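Local coordinates for selenium-binding protein (Sulfolobus tokodaii, PDB 2ECE) that is of unknown function but may bind selenium, and folds as a seven-bladed beta propeller, at residues A[11-16]-A[20-25]; A[84-89]-A[145-150]; A[93-98]-A[454-459]. One frame throughout, in Å; residues are numbered along the deposited sequence.

Contact 1 (A[11-16]-A[20-25])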
loop_
_atom_site.group_PDB
_atom_site.type_symbol
_atom_site.label_atom_id
_atom_site.label_comp_id
_atom_site.label_asym_id
_atom_site.label_seq_id
_atom_site.Cartn_x
_atom_site.Cartn_y
_atom_site.Cartn_z
ATOM N N THR A 11 -5.452 -18.995 -9.926
ATOM C CA THR A 11 -4.896 -17.652 -9.794
ATOM C C THR A 11 -3.499 -17.661 -9.173
ATOM O O THR A 11 -2.910 -16.605 -8.943
ATOM C CB THR A 11 -5.812 -16.732 -8.970
ATOM O OG1 THR A 11 -5.984 -17.275 -7.659
ATOM C CG2 THR A 11 -7.170 -16.591 -9.653
ATOM N N PHE A 12 -2.976 -18.851 -8.884
ATOM C CA PHE A 12 -1.624 -18.959 -8.345
ATOM C C PHE A 12 -0.708 -19.017 -9.565
ATOM O O PHE A 12 -0.893 -19.855 -10.447
ATOM C CB PHE A 12 -1.438 -20.242 -7.531
ATOM C CG PHE A 12 -2.100 -20.225 -6.180
ATOM C CD1 PHE A 12 -2.764 -19.092 -5.710
ATOM C CD2 PHE A 12 -2.059 -21.356 -5.370
ATOM C CE1 PHE A 12 -3.376 -19.089 -4.458
ATOM C CE2 PHE A 12 -2.665 -21.364 -4.120
ATOM C CZ PHE A 12 -3.329 -20.222 -3.659
ATOM N N TYR A 13 0.276 -18.129 -9.613
ATOM C CA TYR A 13 1.202 -18.087 -10.734
ATOM C C TYR A 13 2.604 -18.403 -10.228
ATOM O O TYR A 13 3.045 -17.838 -9.229
ATOM C CB TYR A 13 1.169 -16.694 -11.376
ATOM C CG TYR A 13 -0.226 -16.103 -11.465
ATOM C CD1 TYR A 13 -0.603 -15.036 -10.641
ATOM C CD2 TYR A 13 -1.172 -16.618 -12.356
ATOM C CE1 TYR A 13 -1.889 -14.489 -10.697
ATOM C CE2 TYR A 13 -2.467 -16.084 -12.424
ATOM C CZ TYR A 13 -2.817 -15.016 -11.590
ATOM O OH TYR A 13 -4.083 -14.478 -11.655
ATOM N N PRO A 14 3.322 -19.317 -10.904
ATOM C CA PRO A 14 4.680 -19.665 -10.464
ATOM C C PRO A 14 5.625 -18.473 -10.533
ATOM O O PRO A 14 6.431 -18.247 -9.632
ATOM C CB PRO A 14 5.107 -20.752 -11.461
ATOM C CG PRO A 14 3.815 -21.320 -11.953
ATOM C CD PRO A 14 2.949 -20.094 -12.097
ATOM N N SER A 15 5.497 -17.705 -11.607
ATOM C CA SER A 15 6.376 -16.574 -11.858
ATOM C C SER A 15 5.680 -15.325 -12.372
ATOM O O SER A 15 4.510 -15.363 -12.756
ATOM C CB SER A 15 7.391 -16.984 -12.906
ATOM O OG SER A 15 6.694 -17.425 -14.056
ATOM N N PRO A 16 6.413 -14.201 -12.403
ATOM C CA PRO A 16 5.893 -12.920 -12.881
ATOM C C PRO A 16 5.389 -13.056 -14.319
ATOM O O PRO A 16 4.307 -12.572 -14.654
ATOM C CB PRO A 16 7.110 -12.007 -12.774
ATOM C CG PRO A 16 7.764 -12.517 -11.531
ATOM C CD PRO A 16 7.732 -14.015 -11.769
ATOM N N MET A 20 1.584 -12.370 -15.676
ATOM C CA MET A 20 1.279 -11.384 -16.716
ATOM C C MET A 20 0.378 -11.911 -17.830
ATOM O O MET A 20 -0.457 -11.177 -18.360
ATOM C CB MET A 20 2.568 -10.866 -17.355
ATOM C CG MET A 20 3.379 -9.924 -16.496
ATOM S SD MET A 20 4.713 -9.172 -17.453
ATOM C CE MET A 20 3.786 -8.018 -18.477
ATOM N N LYS A 21 0.557 -13.182 -18.179
ATOM C CA LYS A 21 -0.207 -13.809 -19.251
ATOM C C LYS A 21 -1.568 -14.362 -18.833
ATOM O O LYS A 21 -2.313 -14.861 -19.672
ATOM C CB LYS A 21 0.620 -14.934 -19.885
ATOM C CG LYS A 21 1.931 -14.486 -20.521
ATOM C CD LYS A 21 1.693 -13.686 -21.798
ATOM C CE LYS A 21 3.000 -13.424 -22.549
ATOM N NZ LYS A 21 2.786 -12.718 -23.845
ATOM N N ALA A 22 -1.897 -14.287 -17.548
ATOM C CA ALA A 22 -3.185 -14.799 -17.082
ATOM C C ALA A 22 -4.319 -13.840 -17.454
ATOM O O ALA A 22 -4.077 -12.678 -17.758
ATOM C CB ALA A 22 -3.147 -15.008 -15.577
ATOM N N PRO A 23 -5.575 -14.318 -17.427
ATOM C CA PRO A 23 -6.750 -13.505 -17.764
ATOM C C PRO A 23 -6.831 -12.215 -16.946
ATOM O O PRO A 23 -6.450 -12.193 -15.772
ATOM C CB PRO A 23 -7.916 -14.443 -17.463
ATOM C CG PRO A 23 -7.328 -15.803 -17.696
ATOM C CD PRO A 23 -5.986 -15.678 -17.036
ATOM N N PRO A 24 -7.348 -11.130 -17.552
ATOM C CA PRO A 24 -7.480 -9.832 -16.880
ATOM C C PRO A 24 -8.428 -9.906 -15.684
ATOM O O PRO A 24 -9.175 -10.873 -15.533
ATOM C CB PRO A 24 -8.040 -8.920 -17.977
ATOM C CG PRO A 24 -7.699 -9.630 -19.259
ATOM C CD PRO A 24 -7.926 -11.069 -18.904
ATOM N N GLU A 25 -8.401 -8.871 -14.848
ATOM C CA GLU A 25 -9.260 -8.804 -13.667
ATOM C C GLU A 25 -10.699 -8.417 -14.032
ATOM O O GLU A 25 -10.914 -7.586 -14.908
ATOM C CB GLU A 25 -8.701 -7.778 -12.670
ATOM C CG GLU A 25 -8.793 -6.315 -13.122
ATOM C CD GLU A 25 -7.691 -5.896 -14.090
ATOM O OE1 GLU A 25 -6.893 -6.760 -14.512
ATOM O OE2 GLU A 25 -7.621 -4.692 -14.434
#
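Met20 and Pro16 are tied by the backbone hydrogen bond of a single helical turn, 16-20, which lies just ahead of strand 27-33, the first strand of this seven-bladed beta propeller. Met20 N donates to Pro16 O at 2.9 Å, with an N-H...O angle of 153°, the i to i+4 pairing of an alpha helix. The chain enters this turn at Ser15, the N-cap residue, whose OG reaches Met18 N in a weak bond. The Met20 side chain starts beside the same carbonyl, its CG 3.4 Å from Pro16 O. Because CG stands anti to the carbonyl carbon (chi1 -73°) and the chain runs on extended at chi2, the sulfur is led away from the 11-16 segment; chi3 then bends only the terminal methyl, and the side chain packs on Leu330.

At Ala22 the methyl turns back toward the 11-16 segment. There Ala22 CB approaches the Tyr13 ring obliquely, closest to CE2 at 3.4 Å and somewhat farther from CZ, at 4.0 Å from Ala22 CB; Tyr13 OH lies 4.1 Å from the same Ala22 CB. The ring is fixed at its far end, where Tyr13 OH is hydrogen-bonded to Gly451 O, and Thr11 O sits over one of its faces, offset toward the rim. Beyond Ala22 the segment is fastened to the rest of the propeller: Pro23 O bonds to Arg390 NH2, and Glu25 OE2 is held by both Arg394 NE, in a salt bridge, and Tyr396 OH.

Contact 2 (A[84-89]-A[145-150])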
loop_
_atom_site.group_PDB
_atom_site.type_symbol
_atom_site.label_atom_id
_atom_site.label_comp_id
_atom_site.label_asym_id
_atom_site.label_seq_id
_atom_site.Cartn_x
_atom_site.Cartn_y
_atom_site.Cartn_z
ATOM N N ALA A 84 2.144 -19.721 -2.513
ATOM C CA ALA A 84 1.786 -21.088 -2.125
ATOM C C ALA A 84 2.471 -22.138 -3.000
ATOM O O ALA A 84 2.561 -23.308 -2.619
ATOM C CB ALA A 84 0.271 -21.278 -2.189
ATOM N N LEU A 85 2.934 -21.721 -4.173
ATOM C CA LEU A 85 3.609 -22.627 -5.091
ATOM C C LEU A 85 5.080 -22.787 -4.715
ATOM O O LEU A 85 5.814 -23.545 -5.351
ATOM C CB LEU A 85 3.485 -22.114 -6.526
ATOM C CG LEU A 85 2.058 -22.094 -7.093
ATOM C CD1 LEU A 85 2.072 -21.496 -8.489
ATOM C CD2 LEU A 85 1.492 -23.510 -7.129
ATOM N N CYS A 86 5.504 -22.065 -3.681
ATOM C CA CYS A 86 6.878 -22.147 -3.197
ATOM C C CYS A 86 7.116 -23.531 -2.575
ATOM O O CYS A 86 6.179 -24.179 -2.104
ATOM C CB CYS A 86 7.127 -21.084 -2.123
ATOM S SG CYS A 86 7.067 -19.345 -2.675
ATOM N N PRO A 87 8.375 -23.996 -2.560
ATOM C CA PRO A 87 8.697 -25.304 -1.981
ATOM C C PRO A 87 8.067 -25.543 -0.610
ATOM O O PRO A 87 7.572 -26.632 -0.324
ATOM C CB PRO A 87 10.218 -25.276 -1.926
ATOM C CG PRO A 87 10.553 -24.580 -3.215
ATOM C CD PRO A 87 9.556 -23.418 -3.233
ATOM N N ASN A 88 8.085 -24.518 0.235
ATOM C CA ASN A 88 7.524 -24.628 1.575
ATOM C C ASN A 88 6.061 -24.195 1.639
ATOM O O ASN A 88 5.502 -24.039 2.728
ATOM C CB ASN A 88 8.360 -23.797 2.557
ATOM C CG ASN A 88 8.275 -22.305 2.285
ATOM O OD1 ASN A 88 8.136 -21.876 1.139
ATOM N ND2 ASN A 88 8.378 -21.503 3.345
ATOM N N GLY A 89 5.445 -24.006 0.476
ATOM C CA GLY A 89 4.051 -23.595 0.443
ATOM C C GLY A 89 3.134 -24.630 1.064
ATOM O O GLY A 89 3.218 -25.816 0.737
ATOM N N CYS A 145 0.358 -12.474 1.980
ATOM C CA CYS A 145 0.118 -13.923 1.996
ATOM C C CYS A 145 1.457 -14.644 1.807
ATOM O O CYS A 145 2.092 -14.530 0.757
ATOM C CB CYS A 145 -0.877 -14.314 0.872
ATOM S SG CYS A 145 -0.735 -13.242 -0.600
ATOM N N GLY A 146 1.894 -15.367 2.832
ATOM C CA GLY A 146 3.150 -16.091 2.739
ATOM C C GLY A 146 2.900 -17.569 2.500
ATOM O O GLY A 146 1.751 -18.015 2.553
ATOM N N PRO A 147 3.949 -18.356 2.225
ATOM C CA PRO A 147 3.799 -19.794 1.984
ATOM C C PRO A 147 3.341 -20.514 3.247
ATOM O O PRO A 147 2.505 -21.417 3.208
ATOM C CB PRO A 147 5.213 -20.239 1.603
ATOM C CG PRO A 147 5.901 -18.967 1.164
ATOM C CD PRO A 147 5.364 -17.958 2.136
ATOM N N ASP A 148 3.915 -20.078 4.363
ATOM C CA ASP A 148 3.686 -20.659 5.677
ATOM C C ASP A 148 2.594 -20.038 6.538
ATOM O O ASP A 148 2.032 -20.716 7.394
ATOM C CB ASP A 148 5.007 -20.636 6.439
ATOM C CG ASP A 148 5.575 -19.233 6.571
ATOM O OD1 ASP A 148 5.217 -18.360 5.748
ATOM O OD2 ASP A 148 6.387 -19.004 7.488
ATOM N N ALA A 149 2.294 -18.759 6.334
ATOM C CA ALA A 149 1.261 -18.104 7.138
ATOM C C ALA A 149 0.866 -16.757 6.545
ATOM O O ALA A 149 1.343 -16.379 5.479
ATOM C CB ALA A 149 1.762 -17.914 8.576
ATOM N N ILE A 150 -0.017 -16.046 7.237
ATOM C CA ILE A 150 -0.457 -14.731 6.794
ATOM C C ILE A 150 0.266 -13.745 7.703
ATOM O O ILE A 150 0.218 -13.877 8.924
ATOM C CB ILE A 150 -1.985 -14.570 6.949
ATOM C CG1 ILE A 150 -2.708 -15.593 6.070
ATOM C CG2 ILE A 150 -2.401 -13.159 6.561
ATOM C CD1 ILE A 150 -4.180 -15.719 6.400
#
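The ring of Pro147 points at a type I beta turn, Cys86 to Gly89, and is received by Asn88, Gly89 and Cys86 together. Pro147 lies in the loop of the beta hairpin formed by strands 140-145 and 150-154 of one propeller blade, whereas the turn lies in the loop leading to strand 97-101 of another, so the contact joins two blades. Asn88 and Pro147 meet at a slant, the amide oxygen set against Pro147 CB and CG. Asn88 OD1 comes within 3.4 Å of Pro147 CB, while the amide nitrogen stands somewhat farther off. This reach depends on chi1 of Asn88, 66°, which places CG between the backbone N and the carbonyl carbon and brings the amide to the proline.

Cys86 approaches the same ring at CG, its SG 4.0 Å from Pro147 CG. That sulfur is in a disulfide with Cys460, which limits its freedom. Gly89 adds backbone, its CA 3.7 Å from Pro147 CB; a side chain at this position would run into Ala84 O. The cross-segment contact is thus made by Asn88 OD1, the cysteine sulfur and Gly89 CA against the proline carbons, with Pro147 contributing nearly half of the 199 Å² buried. Both loops are closed by their own bonds. On the hairpin side, Gly146 N donates to Ala149 O at 2.9 Å, and on the other, Gly89 N donates to Cys86 O at 2.7 Å.

Contact 3 (A[93-98]-A[454-459])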
loop_
_atom_site.group_PDB
_atom_site.type_symbol
_atom_site.label_atom_id
_atom_site.label_comp_id
_atom_site.label_asym_id
_atom_site.label_seq_id
_atom_site.Cartn_x
_atom_site.Cartn_y
_atom_site.Cartn_z
ATOM N N ILE A 93 -4.526 -24.593 0.385
ATOM C CA ILE A 93 -4.958 -23.230 0.657
ATOM C C ILE A 93 -5.278 -22.650 -0.712
ATOM O O ILE A 93 -4.656 -23.020 -1.703
ATOM C CB ILE A 93 -3.874 -22.376 1.366
ATOM C CG1 ILE A 93 -2.560 -22.405 0.586
ATOM C CG2 ILE A 93 -3.688 -22.868 2.790
ATOM C CD1 ILE A 93 -1.480 -21.515 1.192
ATOM N N GLU A 94 -6.268 -21.772 -0.777
ATOM C CA GLU A 94 -6.665 -21.173 -2.042
ATOM C C GLU A 94 -6.870 -19.675 -1.864
ATOM O O GLU A 94 -7.120 -19.216 -0.751
ATOM C CB GLU A 94 -7.961 -21.833 -2.542
ATOM C CG GLU A 94 -9.142 -21.716 -1.580
ATOM C CD GLU A 94 -10.377 -22.483 -2.046
ATOM O OE1 GLU A 94 -10.504 -22.736 -3.264
ATOM O OE2 GLU A 94 -11.228 -22.820 -1.197
ATOM N N ARG A 95 -6.741 -18.910 -2.948
ATOM C CA ARG A 95 -6.952 -17.465 -2.873
ATOM C C ARG A 95 -8.457 -17.320 -2.721
ATOM O O ARG A 95 -9.193 -17.271 -3.712
ATOM C CB ARG A 95 -6.499 -16.777 -4.161
ATOM C CG ARG A 95 -6.492 -15.261 -4.077
ATOM C CD ARG A 95 -6.430 -14.638 -5.460
ATOM N NE ARG A 95 -5.228 -14.993 -6.214
ATOM C CZ ARG A 95 -4.046 -14.398 -6.082
ATOM N NH1 ARG A 95 -3.881 -13.406 -5.214
ATOM N NH2 ARG A 95 -3.027 -14.786 -6.839
ATOM N N ARG A 96 -8.913 -17.240 -1.478
ATOM C CA ARG A 96 -10.339 -17.174 -1.222
ATOM C C ARG A 96 -10.813 -16.057 -0.306
ATOM O O ARG A 96 -11.865 -15.460 -0.542
ATOM C CB ARG A 96 -10.788 -18.521 -0.650
ATOM C CG ARG A 96 -12.219 -18.558 -0.200
ATOM C CD ARG A 96 -12.651 -19.971 0.113
ATOM N NE ARG A 96 -14.071 -19.995 0.439
ATOM C CZ ARG A 96 -14.774 -21.098 0.654
ATOM N NH1 ARG A 96 -14.189 -22.288 0.582
ATOM N NH2 ARG A 96 -16.069 -21.010 0.930
ATOM N N PHE A 97 -10.039 -15.763 0.730
ATOM C CA PHE A 97 -10.448 -14.745 1.685
ATOM C C PHE A 97 -9.669 -13.448 1.679
ATOM O O PHE A 97 -8.444 -13.443 1.544
ATOM C CB PHE A 97 -10.385 -15.316 3.101
ATOM C CG PHE A 97 -11.056 -16.649 3.250
ATOM C CD1 PHE A 97 -10.352 -17.826 3.028
ATOM C CD2 PHE A 97 -12.394 -16.725 3.624
ATOM C CE1 PHE A 97 -10.972 -19.065 3.177
ATOM C CE2 PHE A 97 -13.026 -17.957 3.774
ATOM C CZ PHE A 97 -12.311 -19.129 3.551
ATOM N N LEU A 98 -10.390 -12.345 1.832
ATOM C CA LEU A 98 -9.749 -11.047 1.938
ATOM C C LEU A 98 -9.517 -10.912 3.441
ATOM O O LEU A 98 -10.430 -11.156 4.239
ATOM C CB LEU A 98 -10.671 -9.919 1.456
ATOM C CG LEU A 98 -11.009 -9.865 -0.039
ATOM C CD1 LEU A 98 -11.961 -8.692 -0.300
ATOM C CD2 LEU A 98 -9.728 -9.703 -0.855
ATOM N N ALA A 454 -0.266 -6.345 -8.971
ATOM C CA ALA A 454 1.158 -6.076 -8.823
ATOM C C ALA A 454 1.712 -5.927 -7.401
ATOM O O ALA A 454 2.933 -5.850 -7.231
ATOM C CB ALA A 454 1.524 -4.845 -9.644
ATOM N N SER A 455 0.854 -5.877 -6.384
ATOM C CA SER A 455 1.354 -5.730 -5.017
ATOM C C SER A 455 0.754 -6.749 -4.058
ATOM O O SER A 455 0.999 -6.700 -2.853
ATOM C CB SER A 455 1.075 -4.318 -4.485
ATOM O OG SER A 455 -0.281 -4.167 -4.094
ATOM N N SER A 456 -0.010 -7.686 -4.600
ATOM C CA SER A 456 -0.665 -8.697 -3.784
ATOM C C SER A 456 0.076 -10.027 -3.704
ATOM O O SER A 456 -0.086 -10.760 -2.729
ATOM C CB SER A 456 -2.066 -8.968 -4.327
ATOM O OG SER A 456 -1.987 -9.608 -5.590
ATOM N N ASP A 457 0.876 -10.331 -4.729
ATOM C CA ASP A 457 1.599 -11.600 -4.813
ATOM C C ASP A 457 3.113 -11.493 -4.941
ATOM O O ASP A 457 3.635 -10.542 -5.512
ATOM C CB ASP A 457 1.120 -12.401 -6.030
ATOM C CG ASP A 457 -0.302 -12.886 -5.903
ATOM O OD1 ASP A 457 -1.179 -12.076 -5.536
ATOM O OD2 ASP A 457 -0.540 -14.077 -6.189
ATOM N N SER A 458 3.808 -12.491 -4.408
ATOM C CA SER A 458 5.259 -12.572 -4.539
ATOM C C SER A 458 5.450 -13.952 -5.168
ATOM O O SER A 458 4.614 -14.836 -4.992
ATOM C CB SER A 458 5.972 -12.457 -3.184
ATOM O OG SER A 458 5.508 -13.422 -2.264
ATOM N N TYR A 459 6.531 -14.138 -5.911
ATOM C CA TYR A 459 6.736 -15.410 -6.592
ATOM C C TYR A 459 8.018 -16.145 -6.201
ATOM O O TYR A 459 8.978 -15.530 -5.728
ATOM C CB TYR A 459 6.693 -15.150 -8.098
ATOM C CG TYR A 459 5.542 -14.244 -8.490
ATOM C CD1 TYR A 459 5.690 -12.853 -8.497
ATOM C CD2 TYR A 459 4.284 -14.770 -8.775
ATOM C CE1 TYR A 459 4.612 -12.011 -8.771
ATOM C CE2 TYR A 459 3.197 -13.937 -9.052
ATOM C CZ TYR A 459 3.369 -12.563 -9.044
ATOM O OH TYR A 459 2.294 -11.745 -9.291
#
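The two backbones stay well apart, 10.5 Å between the CA atoms of Arg95 and Asp457 at their closest, and a buried salt bridge spans the gap. Arg95 CG lies anti to the backbone N (chi1 -171°), and the chain bends at chi3, which carries the guanidinium across to meet the carboxylate end-on. Arg95 NH2 donates to Asp457 OD2 at 2.7 Å and Arg95 NH1 to Asp457 OD1 at 3.0 Å, both on the syn side, with the two planes 28° apart. On its anti side Asp457 OD1 takes a further bond from Ser456 OG, at 2.6 Å. Ser82 OG is bonded to OD2, so both oxygens have a second partner. With an alanine in place of Asp457, the buried Arg95 guanidinium would probably lose its counter-charge and be freer to turn. Arg95 lies two residues before strand 97-101, the second strand of the sheet 77-78, 97-101, 108-112 and 121-126. Asp457 lies in the C-terminal tail beyond strand 443-449, which completes the sheet begun by strands 27-33, 44-49 and 60-65.

In the fold
The three contacts gather the N-terminal segment, loops of two blades and the C-terminal tail on one side of the chain's centre. Contacts 2 and 3 have centres about 10 Å apart, contacts 1 and 3 about 11 Å, and contacts 1 and 2 about 17 Å. Thr11 O of contact 1 lies 2.8 Å from Arg95 NH2 of contact 3, and Ser82 OG bonds both Tyr13 N and Asp457 OD2. Contact 2 meets contact 1 through Phe12 CE2 and Ala84 CB, 3.5 Å apart, and reaches contact 3 where Cys145 SG packs 3.3 Å from Ser456 O. Cys460, the disulfide partner of Cys86, directly follows Tyr459 of contact 3.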